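Bacint_00347 (Bacteroides intestinalis DSM 17393, PDB 5MUM) probably acts as a rhamnosidase-type glycoside hydrolase, built on a beta-propeller of seven blades, that removes rhamnose from glycans. Local coordinates at residues R27-G32 against G71-N76; G66-G71 against L110-H115; Q79-R84 against Y128-G133. All coordinates share one frame; numbering follows the deposited sequence.

Interaction 1. Residues R27-G32 against G71-N76; sequences RLVEVG and GKRKLN
Val29 supplies the apolar side of this contact. Its two methyl branches both approach one nitrogen of Arg73, with CG1 3.9 Å and CG2 4.0 Å from NH1, and the two side chains cross at a slant. Val29 CG2 also covers a face of the Arg27 guanidinium, 3.9 Å above its centre, so this methyl touches both guanidinium groups, on neighbouring sides. The ring of Trp80 packs against both Val29 and Arg73.

Two like charges come near here, the NH1 atoms of Arg27 and Arg73 lying 4.4 Å apart, and Glu429 probably offsets both: its OE1 forms a salt bridge with Arg27 NH1, and its OE2 with Arg73 NH2. Gln57 OE1 and Ser77 O hold Arg73 further. The Arg73 chain starts with CG between the backbone N and the carbonyl carbon (chi1 62°), then runs extended toward the 27-32 strand.

Polar contact with the backbone is looser. Asn76 O sits near the plane of the Arg27 guanidinium at its edge, 4.0 Å from NH1.

The strand 27-34 edges the last propeller blade, beside strand 423-429. The chemistry implies that this closing blade meets the first through a carboxylate shared by two arginines, with valine and tryptophan packed around them.

Interaction 2. Residues G66-G71 against L110-H115; sequences GYLVLG and LSFDHH
Behind Leu110 and Phe112, which meet Leu68 and Leu70, Ser111 OG is held by two groups. His114 NE2 donates to it at 3.2 Å with an N-H...O angle of 157°, the oxygen lying close to the imidazole plane, and the OG is also hydrogen-bonded to Asn120 O. Ser111 points away from 66-71, so this polar pairing stays on the far side of the strand and leaves the facing side to hydrocarbon.

There the most directional contact is a CH-pi interaction. Leu68 CD2 stands 4.1 Å from the centroid of the Phe112 ring, only 16° off the ring normal, and its nearest ring atom is CD1 at 3.9 Å. Leu68 reaches the face because its CG lies anti to the backbone N (chi1 168°), and the two side chains cross at about a right angle.

The segments belong to neighbouring blades of the propeller, strand 67-74 in the first and strand 108-112 in the second. They run roughly antiparallel, but their axes stay 10.4 Å apart at closest approach, a spacing that fits face-to-face packing of two sheets joined by side chains.

Further along, Leu70 and Leu110 slide past each other in opposite directions. Leu70 CD2 is 4.0 Å from Leu110 CD1 and 4.1 Å from Leu110 CD2. The same Leu110 CD1 is 4.4 Å from Leu68 CD2, which ties the two leucine contacts together. Ile98 touches Leu68, Leu110 and Phe112, while Leu132 packs on Leu70 and the Tyr87 ring meets that of Phe112.

Interaction 3. Residues Q79-R84 against Y128-G133; sequences QWTLQR and YTLELG
Thr81 is the first residue of 79-84 to meet Leu130, and it does so mainly through its backbone. Leu130 CD1 lies 3.2 Å from Thr81 O, a close methyl-to-carbonyl contact, while the Thr81 methyl CG2 is further off, 4.3 Å from the same CD1. Leu82 turns its side chain away from the loop and packs on Tyr61 and Val31, so it offers Leu130 little more than its backbone.

Gln83 points back toward the loop, and here the main chains come nearest, with the CA atoms of Gln83 and Leu130 6.2 Å apart. Gln83 CB meets Leu130 CB at 3.7 Å, and Gln83 CG sits 3.2 Å from Leu130 O. The torsions explain this use of the aliphatic part: CG is anti to the backbone N (chi1 178°), and the chain then bends at chi2 (65°), folding the amide back along its own strand. Gln83 NE2 donates to Arg84 O at 2.9 Å, fairly straight at 161°, with the acceptor close to the amide plane. Arg84 itself points away from the loop and forms salt bridges with Asp63 and Asp65.

Leu130 is the centre of an inverse gamma turn, which a weak bond from Glu131 N to Thr129 O closes at 3.1 Å. The turn presents its side chain to strand 81-85, the outermost strand of the first blade, and Leu130 also touches Leu108 in the second. With Gln83 NE2 spent on Arg84 O, the contact rests on van der Waals packing: the Leu130 methyl on Thr81 O, and the Gln83 methylenes on Leu130 CB and O.

How the interactions relate
Interaction 2 is the core contact, with all four touching residues buried. Interaction 1 is partly buried and interaction 3 lies at the surface. Interactions 1 and 2 use successive parts of strand 67-74 and share Gly71, joining the first blade to the last and to the second respectively. Interaction 3 also leaves the first blade, by edge strand 81-85, hydrogen-bonded to 67-74 through Leu70 O and Gln83 N, but meets the loop that follows the second blade's last strand. The chemistry follows depth: aliphatic and aromatic packing inside, arginines sharing a carboxylate at the closing blade, and a leucine against backbone and glutamine methylenes outside. Lys72 NZ, hydrogen-bonded to Tyr128 O, connects interactions 1 and 3.

Interaction 1. Residues R27-G32 against G71-N76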
loop_
_atom_site.group_PDB
_atom_site.type_symbol
_atom_site.label_atom_id
_atom_site.label_comp_id
_atom_site.label_asym_id
_atom_site.label_seq_id
_atom_site.Cartn_x
_atom_site.Cartn_y
_atom_site.Cartn_z
ATOM N N ARG A 27 20.160 -5.244 -7.408
ATOM C CA ARG A 27 20.139 -5.054 -8.857
ATOM C C ARG A 27 18.992 -4.159 -9.287
ATOM O O ARG A 27 17.863 -4.332 -8.836
ATOM C CB ARG A 27 19.964 -6.430 -9.459
ATOM C CG ARG A 27 19.935 -6.548 -10.956
ATOM C CD ARG A 27 20.141 -8.020 -11.264
ATOM N NE ARG A 27 19.777 -8.367 -12.624
ATOM C CZ ARG A 27 18.778 -9.177 -12.995
ATOM N NH1 ARG A 27 17.933 -9.751 -12.134
ATOM N NH2 ARG A 27 18.613 -9.400 -14.284
ATOM N N LEU A 28 19.284 -3.207 -10.154
ATOM C CA LEU A 28 18.288 -2.288 -10.687
ATOM C C LEU A 28 17.931 -2.786 -12.077
ATOM O O LEU A 28 18.778 -2.782 -12.942
ATOM C CB LEU A 28 18.907 -0.902 -10.749
ATOM C CG LEU A 28 18.048 0.312 -10.580
ATOM C CD1 LEU A 28 17.255 0.313 -9.283
ATOM C CD2 LEU A 28 18.952 1.532 -10.666
ATOM N N VAL A 29 16.703 -3.235 -12.289
ATOM C CA VAL A 29 16.295 -3.785 -13.585
ATOM C C VAL A 29 15.404 -2.784 -14.274
ATOM O O VAL A 29 14.262 -2.540 -13.841
ATOM C CB VAL A 29 15.551 -5.122 -13.406
ATOM C CG1 VAL A 29 15.142 -5.710 -14.756
ATOM C CG2 VAL A 29 16.400 -6.098 -12.614
ATOM N N GLU A 30 15.889 -2.221 -15.374
ATOM C CA GLU A 30 15.121 -1.210 -16.084
ATOM C C GLU A 30 13.910 -1.817 -16.775
ATOM O O GLU A 30 13.991 -2.919 -17.340
ATOM C CB GLU A 30 16.025 -0.470 -17.080
ATOM C CG GLU A 30 15.367 0.726 -17.752
ATOM C CD GLU A 30 16.389 1.633 -18.440
ATOM O OE1 GLU A 30 17.576 1.242 -18.549
ATOM O OE2 GLU A 30 16.023 2.750 -18.843
ATOM N N VAL A 31 12.786 -1.111 -16.700
ATOM C CA VAL A 31 11.557 -1.549 -17.314
ATOM C C VAL A 31 11.277 -0.691 -18.534
ATOM O O VAL A 31 11.222 -1.187 -19.662
ATOM C CB VAL A 31 10.381 -1.482 -16.326
ATOM C CG1 VAL A 31 9.099 -1.972 -16.984
ATOM C CG2 VAL A 31 10.700 -2.289 -15.078
ATOM N N GLY A 32 11.089 0.601 -18.318
ATOM C CA GLY A 32 10.682 1.511 -19.384
ATOM C C GLY A 32 10.395 2.858 -18.771
ATOM O O GLY A 32 10.297 2.975 -17.535
ATOM N N GLY A 71 3.390 -4.541 -17.909
ATOM C CA GLY A 71 4.557 -5.303 -18.250
ATOM C C GLY A 71 4.618 -6.620 -17.554
ATOM O O GLY A 71 4.015 -6.820 -16.517
ATOM N N LYS A 72 5.386 -7.527 -18.138
ATOM C CA LYS A 72 5.671 -8.774 -17.493
ATOM C C LYS A 72 7.048 -9.287 -17.866
ATOM O O LYS A 72 7.575 -8.939 -18.933
ATOM C CB LYS A 72 4.613 -9.791 -17.836
ATOM C CG LYS A 72 4.650 -10.416 -19.224
ATOM C CD LYS A 72 3.447 -11.349 -19.328
ATOM C CE LYS A 72 3.652 -12.569 -20.192
ATOM N NZ LYS A 72 2.845 -13.750 -19.735
ATOM N N ARG A 73 7.618 -10.092 -16.978
ATOM C CA ARG A 73 8.876 -10.762 -17.250
ATOM C C ARG A 73 8.883 -12.096 -16.549
ATOM O O ARG A 73 8.097 -12.338 -15.627
ATOM C CB ARG A 73 10.066 -9.951 -16.773
ATOM C CG ARG A 73 10.079 -9.715 -15.250
ATOM C CD ARG A 73 11.438 -9.323 -14.781
ATOM N NE ARG A 73 11.458 -8.995 -13.353
ATOM C CZ ARG A 73 12.554 -8.855 -12.630
ATOM N NH1 ARG A 73 13.748 -9.042 -13.186
ATOM N NH2 ARG A 73 12.473 -8.514 -11.342
ATOM N N LYS A 74 9.786 -12.966 -16.980
ATOM C CA LYS A 74 10.181 -14.072 -16.134
ATOM C C LYS A 74 11.034 -13.494 -15.018
ATOM O O LYS A 74 11.915 -12.663 -15.273
ATOM C CB LYS A 74 10.985 -15.108 -16.920
ATOM C CG LYS A 74 10.188 -15.768 -18.022
ATOM C CD LYS A 74 9.015 -16.545 -17.456
ATOM C CE LYS A 74 8.603 -17.683 -18.389
ATOM N NZ LYS A 74 7.172 -18.058 -18.178
ATOM N N LEU A 75 10.801 -13.951 -13.790
ATOM C CA LEU A 75 11.606 -13.508 -12.652
ATOM C C LEU A 75 13.109 -13.693 -12.864
ATOM O O LEU A 75 13.890 -12.888 -12.403
ATOM C CB LEU A 75 11.219 -14.256 -11.384
ATOM C CG LEU A 75 10.053 -13.718 -10.568
ATOM C CD1 LEU A 75 9.758 -14.737 -9.479
ATOM C CD2 LEU A 75 10.389 -12.359 -9.976
ATOM N N ASN A 76 13.514 -14.753 -13.549
ATOM C CA ASN A 76 14.935 -14.884 -13.928
ATOM C C ASN A 76 15.435 -13.600 -14.604
ATOM O O ASN A 76 16.334 -12.887 -14.108
ATOM C CB ASN A 76 15.117 -16.024 -14.942
ATOM C CG ASN A 76 14.740 -17.371 -14.392
ATOM O OD1 ASN A 76 14.367 -18.274 -15.147
ATOM N ND2 ASN A 76 14.825 -17.523 -13.073
#

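Interaction 2. Residues G66-G71 against L110-H115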
loop_
_atom_site.group_PDB
_atom_site.type_symbol
_atom_site.label_atom_id
_atom_site.label_comp_id
_atom_site.label_asym_id
_atom_site.label_seq_id
_atom_site.Cartn_x
_atom_site.Cartn_y
_atom_site.Cartn_z
ATOM N N GLY A 66 0.904 9.387 -20.187
ATOM C CA GLY A 66 -0.233 9.185 -19.307
ATOM C C GLY A 66 -0.972 7.917 -19.571
ATOM O O GLY A 66 -2.024 7.721 -18.984
ATOM N N TYR A 67 -0.465 7.055 -20.477
ATOM C CA TYR A 67 -1.104 5.766 -20.720
ATOM C C TYR A 67 -0.688 4.766 -19.686
ATOM O O TYR A 67 0.479 4.694 -19.332
ATOM C CB TYR A 67 -0.792 5.173 -22.104
ATOM C CG TYR A 67 -1.461 5.927 -23.180
ATOM C CD1 TYR A 67 -0.899 7.085 -23.670
ATOM C CD2 TYR A 67 -2.703 5.513 -23.686
ATOM C CE1 TYR A 67 -1.542 7.837 -24.644
ATOM C CE2 TYR A 67 -3.355 6.245 -24.670
ATOM C CZ TYR A 67 -2.760 7.408 -25.150
ATOM O OH TYR A 67 -3.374 8.158 -26.128
ATOM N N LEU A 68 -1.669 3.961 -19.294
ATOM C CA LEU A 68 -1.443 2.785 -18.475
ATOM C C LEU A 68 -0.697 1.766 -19.288
ATOM O O LEU A 68 -1.217 1.297 -20.320
ATOM C CB LEU A 68 -2.776 2.206 -18.018
ATOM C CG LEU A 68 -2.784 0.809 -17.383
ATOM C CD1 LEU A 68 -1.957 0.850 -16.141
ATOM C CD2 LEU A 68 -4.215 0.445 -17.064
ATOM N N VAL A 69 0.502 1.435 -18.817
ATOM C CA VAL A 69 1.338 0.404 -19.377
ATOM C C VAL A 69 1.330 -0.796 -18.447
ATOM O O VAL A 69 1.383 -0.633 -17.203
ATOM C CB VAL A 69 2.796 0.900 -19.544
ATOM C CG1 VAL A 69 3.725 -0.217 -20.022
ATOM C CG2 VAL A 69 2.825 2.080 -20.499
ATOM N N LEU A 70 1.268 -1.982 -19.050
ATOM C CA LEU A 70 1.419 -3.261 -18.345
ATOM C C LEU A 70 2.676 -3.924 -18.827
ATOM O O LEU A 70 3.000 -3.862 -20.020
ATOM C CB LEU A 70 0.294 -4.215 -18.643
ATOM C CG LEU A 70 -1.104 -3.725 -18.334
ATOM C CD1 LEU A 70 -2.134 -4.708 -18.812
ATOM C CD2 LEU A 70 -1.184 -3.464 -16.832
ATOM N N GLY A 71 3.390 -4.541 -17.909
ATOM C CA GLY A 71 4.557 -5.303 -18.250
ATOM C C GLY A 71 4.618 -6.620 -17.554
ATOM O O GLY A 71 4.015 -6.820 -16.517
ATOM N N LEU A 110 -7.114 -4.838 -12.773
ATOM C CA LEU A 110 -6.516 -3.504 -12.799
ATOM C C LEU A 110 -7.565 -2.538 -12.372
ATOM O O LEU A 110 -8.689 -2.634 -12.834
ATOM C CB LEU A 110 -6.121 -3.118 -14.224
ATOM C CG LEU A 110 -4.713 -3.376 -14.710
ATOM C CD1 LEU A 110 -3.737 -2.571 -13.896
ATOM C CD2 LEU A 110 -4.389 -4.878 -14.707
ATOM N N SER A 111 -7.187 -1.598 -11.518
ATOM C CA SER A 111 -8.058 -0.531 -11.148
ATOM C C SER A 111 -7.235 0.741 -11.047
ATOM O O SER A 111 -6.113 0.749 -10.530
ATOM C CB SER A 111 -8.768 -0.839 -9.843
ATOM O OG SER A 111 -9.825 0.066 -9.627
ATOM N N PHE A 112 -7.747 1.810 -11.610
ATOM C CA PHE A 112 -6.876 2.949 -11.842
ATOM C C PHE A 112 -7.623 4.245 -11.992
ATOM O O PHE A 112 -8.825 4.275 -12.266
ATOM C CB PHE A 112 -6.031 2.703 -13.099
ATOM C CG PHE A 112 -6.839 2.256 -14.274
ATOM C CD1 PHE A 112 -7.136 0.919 -14.457
ATOM C CD2 PHE A 112 -7.368 3.183 -15.165
ATOM C CE1 PHE A 112 -7.944 0.512 -15.515
ATOM C CE2 PHE A 112 -8.154 2.782 -16.229
ATOM C CZ PHE A 112 -8.432 1.431 -16.412
ATOM N N ASP A 113 -6.873 5.310 -11.797
ATOM C CA ASP A 113 -7.248 6.654 -12.238
ATOM C C ASP A 113 -8.467 7.233 -11.492
ATOM O O ASP A 113 -9.411 7.747 -12.126
ATOM C CB ASP A 113 -7.461 6.688 -13.768
ATOM C CG ASP A 113 -7.629 8.106 -14.301
ATOM O OD1 ASP A 113 -7.070 9.054 -13.684
ATOM O OD2 ASP A 113 -8.317 8.263 -15.326
ATOM N N HIS A 114 -8.450 7.148 -10.164
ATOM C CA HIS A 114 -9.518 7.699 -9.360
ATOM C C HIS A 114 -9.057 8.780 -8.410
ATOM O O HIS A 114 -8.013 8.679 -7.743
ATOM C CB HIS A 114 -10.165 6.670 -8.482
ATOM C CG HIS A 114 -10.346 5.341 -9.096
ATOM N ND1 HIS A 114 -11.517 4.950 -9.704
ATOM C CD2 HIS A 114 -9.548 4.252 -9.059
ATOM C CE1 HIS A 114 -11.401 3.679 -10.058
ATOM N NE2 HIS A 114 -10.218 3.237 -9.677
ATOM N N HIS A 115 -9.902 9.777 -8.283
ATOM C CA HIS A 115 -9.835 10.718 -7.159
ATOM C C HIS A 115 -11.245 11.207 -6.913
ATOM O O HIS A 115 -11.600 12.358 -7.219
ATOM C CB HIS A 115 -8.855 11.850 -7.391
ATOM C CG HIS A 115 -8.537 12.626 -6.137
ATOM N ND1 HIS A 115 -7.910 13.850 -6.160
ATOM C CD2 HIS A 115 -8.794 12.360 -4.833
ATOM C CE1 HIS A 115 -7.774 14.299 -4.917
ATOM N NE2 HIS A 115 -8.290 13.408 -4.093
#

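Interaction 3. Residues Q79-R84 against Y128-G133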
loop_
_atom_site.group_PDB
_atom_site.type_symbol
_atom_site.label_atom_id
_atom_site.label_comp_id
_atom_site.label_asym_id
_atom_site.label_seq_id
_atom_site.Cartn_x
_atom_site.Cartn_y
_atom_site.Cartn_z
ATOM N N GLN A 79 14.465 -9.104 -19.133
ATOM C CA GLN A 79 13.750 -8.775 -20.347
ATOM C C GLN A 79 12.257 -8.649 -20.046
ATOM O O GLN A 79 11.601 -9.648 -19.724
ATOM C CB GLN A 79 13.966 -9.867 -21.398
ATOM N N TRP A 80 11.749 -7.420 -20.120
ATOM C CA TRP A 80 10.325 -7.154 -19.920
ATOM C C TRP A 80 9.607 -7.130 -21.238
ATOM O O TRP A 80 10.133 -6.629 -22.226
ATOM C CB TRP A 80 10.120 -5.826 -19.210
ATOM C CG TRP A 80 10.528 -5.848 -17.788
ATOM C CD1 TRP A 80 11.783 -5.648 -17.270
ATOM C CD2 TRP A 80 9.678 -6.089 -16.672
ATOM N NE1 TRP A 80 11.761 -5.767 -15.911
ATOM C CE2 TRP A 80 10.484 -6.017 -15.509
ATOM C CE3 TRP A 80 8.316 -6.361 -16.538
ATOM C CZ2 TRP A 80 9.973 -6.193 -14.238
ATOM C CZ3 TRP A 80 7.799 -6.526 -15.254
ATOM C CH2 TRP A 80 8.635 -6.446 -14.123
ATOM N N THR A 81 8.396 -7.666 -21.252
ATOM C CA THR A 81 7.456 -7.414 -22.319
ATOM C C THR A 81 6.453 -6.374 -21.851
ATOM O O THR A 81 5.770 -6.601 -20.862
ATOM C CB THR A 81 6.720 -8.699 -22.657
ATOM O OG1 THR A 81 7.685 -9.614 -23.169
ATOM C CG2 THR A 81 5.665 -8.474 -23.699
ATOM N N LEU A 82 6.352 -5.271 -22.588
ATOM C CA LEU A 82 5.534 -4.148 -22.227
ATOM C C LEU A 82 4.406 -3.985 -23.195
ATOM O O LEU A 82 4.574 -4.219 -24.404
ATOM C CB LEU A 82 6.362 -2.880 -22.223
ATOM C CG LEU A 82 7.517 -2.856 -21.238
ATOM C CD1 LEU A 82 8.221 -1.514 -21.398
ATOM C CD2 LEU A 82 7.068 -3.086 -19.799
ATOM N N GLN A 83 3.249 -3.605 -22.677
ATOM C CA GLN A 83 2.123 -3.276 -23.533
ATOM C C GLN A 83 1.480 -1.997 -23.035
ATOM O O GLN A 83 1.020 -1.928 -21.884
ATOM C CB GLN A 83 1.108 -4.410 -23.501
ATOM C CG GLN A 83 -0.134 -4.156 -24.316
ATOM C CD GLN A 83 0.172 -4.054 -25.784
ATOM O OE1 GLN A 83 0.827 -4.939 -26.337
ATOM N NE2 GLN A 83 -0.274 -2.971 -26.422
ATOM N N ARG A 84 1.406 -1.012 -23.906
ATOM C CA ARG A 84 0.629 0.167 -23.636
ATOM C C ARG A 84 -0.835 -0.191 -23.828
ATOM O O ARG A 84 -1.224 -0.713 -24.872
ATOM C CB ARG A 84 1.026 1.277 -24.585
ATOM C CG ARG A 84 0.386 2.584 -24.230
ATOM C CD ARG A 84 0.581 3.591 -25.340
ATOM N NE ARG A 84 1.572 4.554 -24.913
ATOM C CZ ARG A 84 1.856 5.690 -25.563
ATOM N NH1 ARG A 84 1.235 5.983 -26.728
ATOM N NH2 ARG A 84 2.771 6.514 -25.042
ATOM N N TYR A 128 -2.531 -14.230 -17.664
ATOM C CA TYR A 128 -1.113 -13.938 -17.930
ATOM C C TYR A 128 -0.871 -13.125 -19.185
ATOM O O TYR A 128 0.200 -13.227 -19.758
ATOM C CB TYR A 128 -0.268 -15.262 -17.953
ATOM C CG TYR A 128 -0.488 -16.091 -16.715
ATOM C CD1 TYR A 128 -0.143 -15.588 -15.473
ATOM C CD2 TYR A 128 -1.068 -17.355 -16.767
ATOM C CE1 TYR A 128 -0.353 -16.317 -14.299
ATOM C CE2 TYR A 128 -1.293 -18.098 -15.591
ATOM C CZ TYR A 128 -0.916 -17.570 -14.369
ATOM O OH TYR A 128 -1.124 -18.232 -13.179
ATOM N N THR A 129 -1.878 -12.396 -19.634
ATOM C CA THR A 129 -1.837 -11.645 -20.853
ATOM C C THR A 129 -2.042 -10.152 -20.624
ATOM O O THR A 129 -2.875 -9.783 -19.869
ATOM C CB THR A 129 -2.897 -12.211 -21.851
ATOM O OG1 THR A 129 -2.715 -13.624 -22.039
ATOM C CG2 THR A 129 -2.822 -11.487 -23.142
ATOM N N LEU A 130 -1.235 -9.347 -21.295
ATOM C CA LEU A 130 -1.226 -7.906 -21.166
ATOM C C LEU A 130 -2.185 -7.263 -22.141
ATOM O O LEU A 130 -1.786 -6.621 -23.041
ATOM C CB LEU A 130 0.157 -7.370 -21.424
ATOM C CG LEU A 130 1.278 -8.011 -20.640
ATOM C CD1 LEU A 130 2.610 -7.347 -20.889
ATOM C CD2 LEU A 130 0.930 -8.099 -19.183
ATOM N N GLU A 131 -3.428 -7.580 -22.011
ATOM C CA GLU A 131 -4.449 -7.065 -22.837
ATOM C C GLU A 131 -5.665 -6.913 -21.934
ATOM O O GLU A 131 -6.154 -7.841 -21.426
ATOM C CB GLU A 131 -4.702 -8.035 -23.967
ATOM C CG GLU A 131 -5.917 -7.769 -24.809
ATOM C CD GLU A 131 -5.570 -7.054 -26.074
ATOM O OE1 GLU A 131 -4.869 -7.607 -26.894
ATOM O OE2 GLU A 131 -5.973 -5.918 -26.230
ATOM N N LEU A 132 -6.131 -5.701 -21.784
ATOM C CA LEU A 132 -7.237 -5.470 -20.958
ATOM C C LEU A 132 -8.590 -5.338 -21.646
ATOM O O LEU A 132 -8.705 -4.759 -22.670
ATOM C CB LEU A 132 -7.008 -4.238 -20.118
ATOM C CG LEU A 132 -5.784 -4.171 -19.245
ATOM C CD1 LEU A 132 -5.591 -2.777 -18.681
ATOM C CD2 LEU A 132 -6.029 -5.124 -18.078
ATOM N N GLY A 133 -9.588 -5.902 -21.024
ATOM C CA GLY A 133 -10.955 -5.749 -21.486
ATOM C C GLY A 133 -11.496 -4.370 -21.199
ATOM O O GLY A 133 -10.783 -3.456 -20.779
#